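Side-chain contacts in polyisoprenyl-teichoic acid--peptidoglycan teichoic acid transferase TagV (PDB 6UF3), which belongs to the LytR-CpsA-Psr protein family and folds as a single alpha/beta chain around a mixed central sheet: residues I199-T202 with E203-L207; E78-E81 with N82-I86; K165-L168 with N169-D173. All coordinates share one frame; numbering follows the deposited sequence.

Followed from the N terminus, the chain reaches contact 2 (78-86) first, then contact 3 (165-173) and last contact 1 (199-207). Each is one continuous run of residues and closes no more than a helical turn or a helix end, and none nests in or crosses another. Contact 2 ends helix 72-84, contact 3 lies within helix 158-177, and contact 1 starts helix 201-210. Contacts 2 and 3, with centres about 23 Å apart on opposite sides of the chain's centre, pack on alternate residues of strand 25-34, consistent with opposite faces of the sheet. Contact 1, centred about 18 Å from contact 3, reaches strands 6-13 and 90-94.

Contact 1. Residues I199-T202 with E203-L207; sequences IRIT and EGLAL
Glu-203 reaches back to the residue that caps its own helix, and its OE1 accepts the backbone N-H of Arg-200, N to OE1 2.8 Å. The bond is nearly straight (173° at the hydrogen), and it uses the anti side of the carboxylate, 25° out of its plane. Arg-200 is the N-cap and Glu-203 the third residue of the helix, so this is one half of a capping box; arginine offers no side-chain acceptor for the reciprocal half. CG sits anti to the carbonyl carbon, beside the backbone N (chi1 -66°), and the chain beyond it is extended, which carries the carboxylate back to the cap. OE2 forms a salt bridge with Lys-90, so both oxygens are held, and the negative group at the start of a helix is probably stabilised by the helix dipole.

Backbone bonds then take over: Gly-204 N to Arg-200 O (3.0 Å), Leu-205 N to Ile-201 O (2.9 Å) and Ala-206 N to Thr-202 O (2.9 Å) form the first turns.

Apolar contacts are sparser. Ile-199 lays CG2 against the Glu-203 side chain, 4.1 Å from Glu-203 CB, and Ile-201 CG2 meets Leu-205 CD1 at 4.0 Å.

Ile-199 rests on Ile-8 of strand 6-13 and Val-92 of strand 90-94, whereas Ile-201 and Leu-205 face helix 181-191 at Asp-185.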
loop_
_atom_site.group_PDB
_atom_site.type_symbol
_atom_site.label_atom_id
_atom_site.label_comp_id
_atom_site.label_asym_id
_atom_site.label_seq_id
_atom_site.Cartn_x
_atom_site.Cartn_y
_atom_site.Cartn_z
ATOM N N ILE A 199 -5.106 -12.174 -6.087
ATOM C CA ILE A 199 -6.410 -11.706 -6.540
ATOM C C ILE A 199 -6.579 -12.162 -7.979
ATOM O O ILE A 199 -5.721 -11.885 -8.821
ATOM C CB ILE A 199 -6.527 -10.179 -6.440
ATOM C CG1 ILE A 199 -6.289 -9.725 -4.999
ATOM C CG2 ILE A 199 -7.903 -9.713 -6.959
ATOM C CD1 ILE A 199 -6.344 -8.199 -4.853
ATOM N N ARG A 200 -7.673 -12.859 -8.260
ATOM C CA ARG A 200 -7.949 -13.340 -9.602
ATOM C C ARG A 200 -8.675 -12.269 -10.397
ATOM O O ARG A 200 -9.243 -11.330 -9.841
ATOM C CB ARG A 200 -8.780 -14.620 -9.561
ATOM C CG ARG A 200 -7.941 -15.872 -9.430
ATOM C CD ARG A 200 -8.463 -16.776 -8.336
ATOM N NE ARG A 200 -7.635 -17.969 -8.187
ATOM C CZ ARG A 200 -8.085 -19.148 -7.770
ATOM N NH1 ARG A 200 -7.255 -20.179 -7.665
ATOM N NH2 ARG A 200 -9.366 -19.295 -7.457
ATOM N N ILE A 201 -8.616 -12.403 -11.720
ATOM C CA ILE A 201 -9.280 -11.432 -12.586
ATOM C C ILE A 201 -10.768 -11.360 -12.264
ATOM O O ILE A 201 -11.337 -10.268 -12.137
ATOM C CB ILE A 201 -9.026 -11.783 -14.060
ATOM C CG1 ILE A 201 -7.587 -11.435 -14.443
ATOM C CG2 ILE A 201 -10.033 -11.075 -14.958
ATOM C CD1 ILE A 201 -7.239 -9.967 -14.283
ATOM N N THR A 202 -11.411 -12.519 -12.095
ATOM C CA THR A 202 -12.838 -12.546 -11.789
ATOM C C THR A 202 -13.135 -11.849 -10.467
ATOM O O THR A 202 -14.144 -11.146 -10.341
ATOM C CB THR A 202 -13.345 -13.987 -11.756
ATOM O OG1 THR A 202 -12.479 -14.775 -10.928
ATOM C CG2 THR A 202 -13.364 -14.573 -13.151
ATOM N N GLU A 203 -12.263 -12.017 -9.470
ATOM C CA GLU A 203 -12.468 -11.325 -8.203
ATOM C C GLU A 203 -12.348 -9.821 -8.374
ATOM O O GLU A 203 -13.115 -9.054 -7.776
ATOM C CB GLU A 203 -11.461 -11.815 -7.167
ATOM C CG GLU A 203 -11.646 -13.252 -6.771
ATOM C CD GLU A 203 -10.538 -13.710 -5.839
ATOM O OE1 GLU A 203 -9.380 -13.302 -6.067
ATOM O OE2 GLU A 203 -10.831 -14.455 -4.882
ATOM N N GLY A 204 -11.383 -9.379 -9.179
ATOM C CA GLY A 204 -11.225 -7.952 -9.408
ATOM C C GLY A 204 -12.407 -7.350 -10.146
ATOM O O GLY A 204 -12.850 -6.243 -9.826
ATOM N N LEU A 205 -12.932 -8.067 -11.144
ATOM C CA LEU A 205 -14.121 -7.593 -11.847
ATOM C C LEU A 205 -15.322 -7.537 -10.914
ATOM O O LEU A 205 -16.109 -6.578 -10.953
ATOM C CB LEU A 205 -14.412 -8.489 -13.054
ATOM C CG LEU A 205 -13.286 -8.475 -14.083
ATOM C CD1 LEU A 205 -13.609 -9.379 -15.255
ATOM C CD2 LEU A 205 -13.008 -7.066 -14.552
ATOM N N ALA A 206 -15.465 -8.544 -10.045
ATOM C CA ALA A 206 -16.555 -8.521 -9.077
ATOM C C ALA A 206 -16.422 -7.336 -8.133
ATOM O O ALA A 206 -17.421 -6.681 -7.806
ATOM C CB ALA A 206 -16.592 -9.830 -8.288
ATOM N N LEU A 207 -15.196 -7.054 -7.677
ATOM C CA LEU A 207 -14.973 -5.924 -6.778
ATOM C C LEU A 207 -15.261 -4.600 -7.469
ATOM O O LEU A 207 -15.857 -3.698 -6.868
ATOM C CB LEU A 207 -13.538 -5.942 -6.258
ATOM C CG LEU A 207 -13.331 -6.867 -5.074
ATOM C CD1 LEU A 207 -11.843 -7.021 -4.838
ATOM C CD2 LEU A 207 -14.025 -6.301 -3.848
#

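Contact 2. Residues E78-E81 with N82-I86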
loop_
_atom_site.group_PDB
_atom_site.type_symbol
_atom_site.label_atom_id
_atom_site.label_comp_id
_atom_site.label_asym_id
_atom_site.label_seq_id
_atom_site.Cartn_x
_atom_site.Cartn_y
_atom_site.Cartn_z
ATOM N N GLU A 78 2.840 -11.992 7.162
ATOM C CA GLU A 78 2.644 -12.474 8.525
ATOM C C GLU A 78 3.040 -11.422 9.555
ATOM O O GLU A 78 2.420 -11.323 10.621
ATOM C CB GLU A 78 3.442 -13.759 8.740
ATOM C CG GLU A 78 2.802 -14.695 9.734
ATOM C CD GLU A 78 3.710 -15.858 10.118
ATOM O OE1 GLU A 78 4.834 -15.947 9.581
ATOM O OE2 GLU A 78 3.292 -16.676 10.961
ATOM N N THR A 79 4.077 -10.634 9.266
ATOM C CA THR A 79 4.464 -9.574 10.187
ATOM C C THR A 79 3.372 -8.510 10.293
ATOM O O THR A 79 3.071 -8.033 11.394
ATOM C CB THR A 79 5.798 -8.962 9.750
ATOM O OG1 THR A 79 6.809 -9.977 9.799
ATOM C CG2 THR A 79 6.204 -7.813 10.684
ATOM N N VAL A 80 2.737 -8.169 9.167
ATOM C CA VAL A 80 1.626 -7.219 9.195
ATOM C C VAL A 80 0.423 -7.813 9.916
ATOM O O VAL A 80 -0.250 -7.124 10.698
ATOM C CB VAL A 80 1.283 -6.779 7.758
ATOM C CG1 VAL A 80 -0.054 -6.005 7.737
ATOM C CG2 VAL A 80 2.401 -5.918 7.213
ATOM N N GLU A 81 0.120 -9.091 9.667
ATOM C CA GLU A 81 -0.958 -9.761 10.399
ATOM C C GLU A 81 -0.746 -9.666 11.910
ATOM O O GLU A 81 -1.674 -9.361 12.670
ATOM C CB GLU A 81 -1.062 -11.228 9.969
ATOM C CG GLU A 81 -1.712 -11.410 8.594
ATOM C CD GLU A 81 -1.807 -12.859 8.157
ATOM O OE1 GLU A 81 -0.894 -13.664 8.470
ATOM O OE2 GLU A 81 -2.805 -13.213 7.491
ATOM N N ASN A 82 0.470 -9.948 12.367
ATOM C CA ASN A 82 0.749 -9.899 13.798
ATOM C C ASN A 82 0.649 -8.476 14.336
ATOM O O ASN A 82 0.155 -8.256 15.453
ATOM C CB ASN A 82 2.138 -10.467 14.067
ATOM C CG ASN A 82 2.199 -11.971 13.885
ATOM O OD1 ASN A 82 1.180 -12.616 13.630
ATOM N ND2 ASN A 82 3.395 -12.543 14.030
ATOM N N PHE A 83 1.129 -7.504 13.563
ATOM C CA PHE A 83 1.117 -6.113 13.998
ATOM C C PHE A 83 -0.305 -5.575 14.121
ATOM O O PHE A 83 -0.634 -4.895 15.106
ATOM C CB PHE A 83 1.931 -5.274 13.014
ATOM C CG PHE A 83 2.021 -3.828 13.380
ATOM C CD1 PHE A 83 2.638 -3.429 14.549
ATOM C CD2 PHE A 83 1.497 -2.858 12.539
ATOM C CE1 PHE A 83 2.723 -2.091 14.880
ATOM C CE2 PHE A 83 1.582 -1.522 12.868
ATOM C CZ PHE A 83 2.192 -1.140 14.041
ATOM N N LEU A 84 -1.158 -5.866 13.136
ATOM C CA LEU A 84 -2.516 -5.329 13.124
ATOM C C LEU A 84 -3.536 -6.269 13.742
ATOM O O LEU A 84 -4.704 -5.877 13.887
ATOM C CB LEU A 84 -2.952 -5.003 11.686
ATOM C CG LEU A 84 -2.115 -3.945 10.967
ATOM C CD1 LEU A 84 -2.589 -3.706 9.513
ATOM C CD2 LEU A 84 -2.076 -2.652 11.768
ATOM N N GLN A 85 -3.131 -7.495 14.081
ATOM C CA GLN A 85 -4.017 -8.491 14.677
ATOM C C GLN A 85 -5.265 -8.686 13.822
ATOM O O GLN A 85 -6.387 -8.754 14.318
ATOM C CB GLN A 85 -4.371 -8.121 16.117
ATOM C CG GLN A 85 -3.219 -8.342 17.066
ATOM C CD GLN A 85 -2.879 -9.807 17.219
ATOM O OE1 GLN A 85 -3.631 -10.568 17.827
ATOM N NE2 GLN A 85 -1.738 -10.210 16.675
ATOM N N ILE A 86 -5.051 -8.763 12.513
ATOM C CA ILE A 86 -6.104 -9.117 11.559
ATOM C C ILE A 86 -5.521 -10.089 10.550
ATOM O O ILE A 86 -4.302 -10.144 10.348
ATOM C CB ILE A 86 -6.685 -7.884 10.833
ATOM C CG1 ILE A 86 -5.594 -7.100 10.086
ATOM C CG2 ILE A 86 -7.487 -7.006 11.796
ATOM C CD1 ILE A 86 -6.131 -6.281 8.902
#
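Val-80 overlaps Leu-84 one helical turn on, the two side chains lying alongside and pointing the same way, with Val-80 CG1 3.9 Å from Leu-84 CD1. CG1 is the branch that touches: it stands trans to the backbone N (chi1 169°), beside the carbonyl carbon, which puts it on the side of the following turn. Both side chains are buried and meet Val-30 of strand 25-34, so the pair forms part of the face that helix 72-84 turns to the sheet.

Glu-81 touches the chain after the helix through its aliphatic part: its CG lies 3.4 Å from Ile-86 O. The carboxylate at the end of its extended chain accepts a hydrogen bond at OE2 from Ile-88 N, beyond the segment.

The helix ends at this turn. Gln-85 leaves it with positive phi, and Glu-81 O receives two weak bonds, from Gln-85 N at 2.8 Å and from Ile-86 N at 3.4 Å. The second has the 6→1 pattern of a Schellman motif, but the companion 5→2 bond, from Gln-85 N to Asn-82 O, is missing, so the motif is incomplete. Asn-82 O is taken instead by a side chain: the Gln-85 chain bends at its second torsion (-67°), bringing NE2 back to Asn-82 O at 3.0 Å. That bond is almost straight (172°), with the acceptor in the plane of the donor amide.

Asn-82 folds its amide over the preceding turn, its CG 3.3 Å from Glu-78 O. The Phe-83 ring leads away from residues 78-81 and reaches Val-51 and Leu-246 of helix 243-257, the same helix from which Arg-250 NE binds Phe-83 O and Gln-254 NE2 binds Gln-85 O.

Contact 3. Residues K165-L168 with N169-D173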
loop_
_atom_site.group_PDB
_atom_site.type_symbol
_atom_site.label_atom_id
_atom_site.label_comp_id
_atom_site.label_asym_id
_atom_site.label_seq_id
_atom_site.Cartn_x
_atom_site.Cartn_y
_atom_site.Cartn_z
ATOM N N LYS A 165 -0.512 6.858 -0.655
ATOM C CA LYS A 165 -1.946 6.694 -0.464
ATOM C C LYS A 165 -2.720 7.498 -1.497
ATOM O O LYS A 165 -3.774 7.062 -1.964
ATOM C CB LYS A 165 -2.341 7.087 0.957
ATOM C CG LYS A 165 -2.076 5.969 1.971
ATOM C CD LYS A 165 -2.609 6.322 3.351
ATOM C CE LYS A 165 -1.742 7.387 4.015
ATOM N NZ LYS A 165 -2.272 7.801 5.351
ATOM N N GLN A 166 -2.205 8.672 -1.870
ATOM C CA GLN A 166 -2.831 9.454 -2.942
ATOM C C GLN A 166 -2.904 8.668 -4.249
ATOM O O GLN A 166 -3.926 8.695 -4.957
ATOM C CB GLN A 166 -2.041 10.743 -3.154
ATOM C CG GLN A 166 -2.851 12.005 -3.156
ATOM C CD GLN A 166 -1.980 13.227 -3.355
ATOM O OE1 GLN A 166 -0.752 13.147 -3.280
ATOM N NE2 GLN A 166 -2.608 14.361 -3.622
ATOM N N ILE A 167 -1.813 7.983 -4.605
ATOM C CA ILE A 167 -1.796 7.175 -5.825
ATOM C C ILE A 167 -2.830 6.059 -5.738
ATOM O O ILE A 167 -3.592 5.813 -6.684
ATOM C CB ILE A 167 -0.380 6.620 -6.069
ATOM C CG1 ILE A 167 0.553 7.749 -6.501
ATOM C CG2 ILE A 167 -0.382 5.479 -7.102
ATOM C CD1 ILE A 167 2.015 7.458 -6.212
ATOM N N LEU A 168 -2.858 5.347 -4.603
ATOM C CA LEU A 168 -3.810 4.246 -4.475
ATOM C C LEU A 168 -5.251 4.750 -4.507
ATOM O O LEU A 168 -6.123 4.115 -5.108
ATOM C CB LEU A 168 -3.549 3.459 -3.192
ATOM C CG LEU A 168 -4.412 2.223 -2.931
ATOM C CD1 LEU A 168 -4.334 1.225 -4.073
ATOM C CD2 LEU A 168 -3.939 1.577 -1.607
ATOM N N ASN A 169 -5.517 5.890 -3.867
ATOM C CA ASN A 169 -6.850 6.484 -3.930
ATOM C C ASN A 169 -7.225 6.815 -5.365
ATOM O O ASN A 169 -8.376 6.614 -5.777
ATOM C CB ASN A 169 -6.920 7.755 -3.076
ATOM C CG ASN A 169 -7.003 7.461 -1.579
ATOM O OD1 ASN A 169 -7.351 6.358 -1.169
ATOM N ND2 ASN A 169 -6.685 8.456 -0.767
ATOM N N ALA A 170 -6.268 7.331 -6.142
ATOM C CA ALA A 170 -6.570 7.675 -7.531
ATOM C C ALA A 170 -6.892 6.434 -8.352
ATOM O O ALA A 170 -7.792 6.455 -9.205
ATOM C CB ALA A 170 -5.397 8.444 -8.139
ATOM N N LEU A 171 -6.167 5.341 -8.107
ATOM C CA LEU A 171 -6.486 4.082 -8.782
ATOM C C LEU A 171 -7.874 3.580 -8.394
ATOM O O LEU A 171 -8.635 3.102 -9.245
ATOM C CB LEU A 171 -5.418 3.030 -8.450
ATOM C CG LEU A 171 -4.065 3.277 -9.129
ATOM C CD1 LEU A 171 -2.945 2.434 -8.517
ATOM C CD2 LEU A 171 -4.153 3.047 -10.642
ATOM N N ILE A 172 -8.212 3.655 -7.100
ATOM C CA ILE A 172 -9.544 3.250 -6.654
ATOM C C ILE A 172 -10.614 4.087 -7.339
ATOM O O ILE A 172 -11.650 3.568 -7.766
ATOM C CB ILE A 172 -9.645 3.355 -5.118
ATOM C CG1 ILE A 172 -8.767 2.291 -4.457
ATOM C CG2 ILE A 172 -11.099 3.225 -4.664
ATOM C CD1 ILE A 172 -8.559 2.479 -2.969
ATOM N N ASP A 173 -10.390 5.398 -7.439
ATOM C CA ASP A 173 -11.374 6.268 -8.073
ATOM C C ASP A 173 -11.522 5.936 -9.546
ATOM O O ASP A 173 -12.641 5.921 -10.081
ATOM C CB ASP A 173 -10.982 7.736 -7.886
ATOM C CG ASP A 173 -11.219 8.211 -6.469
ATOM O OD1 ASP A 173 -12.082 7.602 -5.818
ATOM O OD2 ASP A 173 -10.550 9.162 -6.012
#
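Lys-165 to Asp-173 follow a regular alpha helix, in which Asn-169 N, Ala-170 N, Leu-171 N and Ile-172 N bond to the carbonyl oxygens of Lys-165, Gln-166, Ile-167 and Leu-168 respectively.

Two apolar pairs run along this frame. Leu-168 and Ile-172 meet slantwise, Leu-168 CG standing 4.2 Å from Ile-172 CD1. Leu-168 extends along the helix because its CG lies opposite the backbone N (chi1 -177°), which turns the branch point towards the next turn. Ile-172 answers with its CG1 branch, laid against the preceding turn so closely that Ile-172 CG1 is 3.3 Å from Leu-168 O, the oxygen that also accepts a hydrogen bond from Ile-172 N at 2.9 Å. The other pair, Ile-167 and Leu-171, touches through Ile-167 CG2 and Leu-171 CD1, again at 4.2 Å; here it is the shorter branch of the isoleucine that meets a leucine methyl.

Asn-169 packs against the backbone of the turn before it. Its amide carbon CG sits 3.3 Å from Lys-165 O. Although Asn-169 ND2 is 3.4 Å from the same Lys-165 O, the angle is too poor for a hydrogen bond, and that oxygen is bonded by Asn-169 N, at 2.8 Å. The polar ends of Gln-166 and Asp-173 have partners beyond the helix: Gln-166 NE2 hydrogen-bonds to Asp-112 O, Gln-166 OE1 and Tyr-146 OH form a second hydrogen bond, and Asp-173 OD1 accepts a hydrogen bond from Ser-216 N.

Helix 158-177 packs on the central sheet through Leu-168, which meets Ile-29 and Val-31 of strand 25-34 and Met-42 of strand 39-44. Ala-170 and Leu-171 touch Ile-109 of strand 109-113, which is not one of the strands of that sheet, and Ile-172 reaches Ile-219 just ahead of strand 220-222.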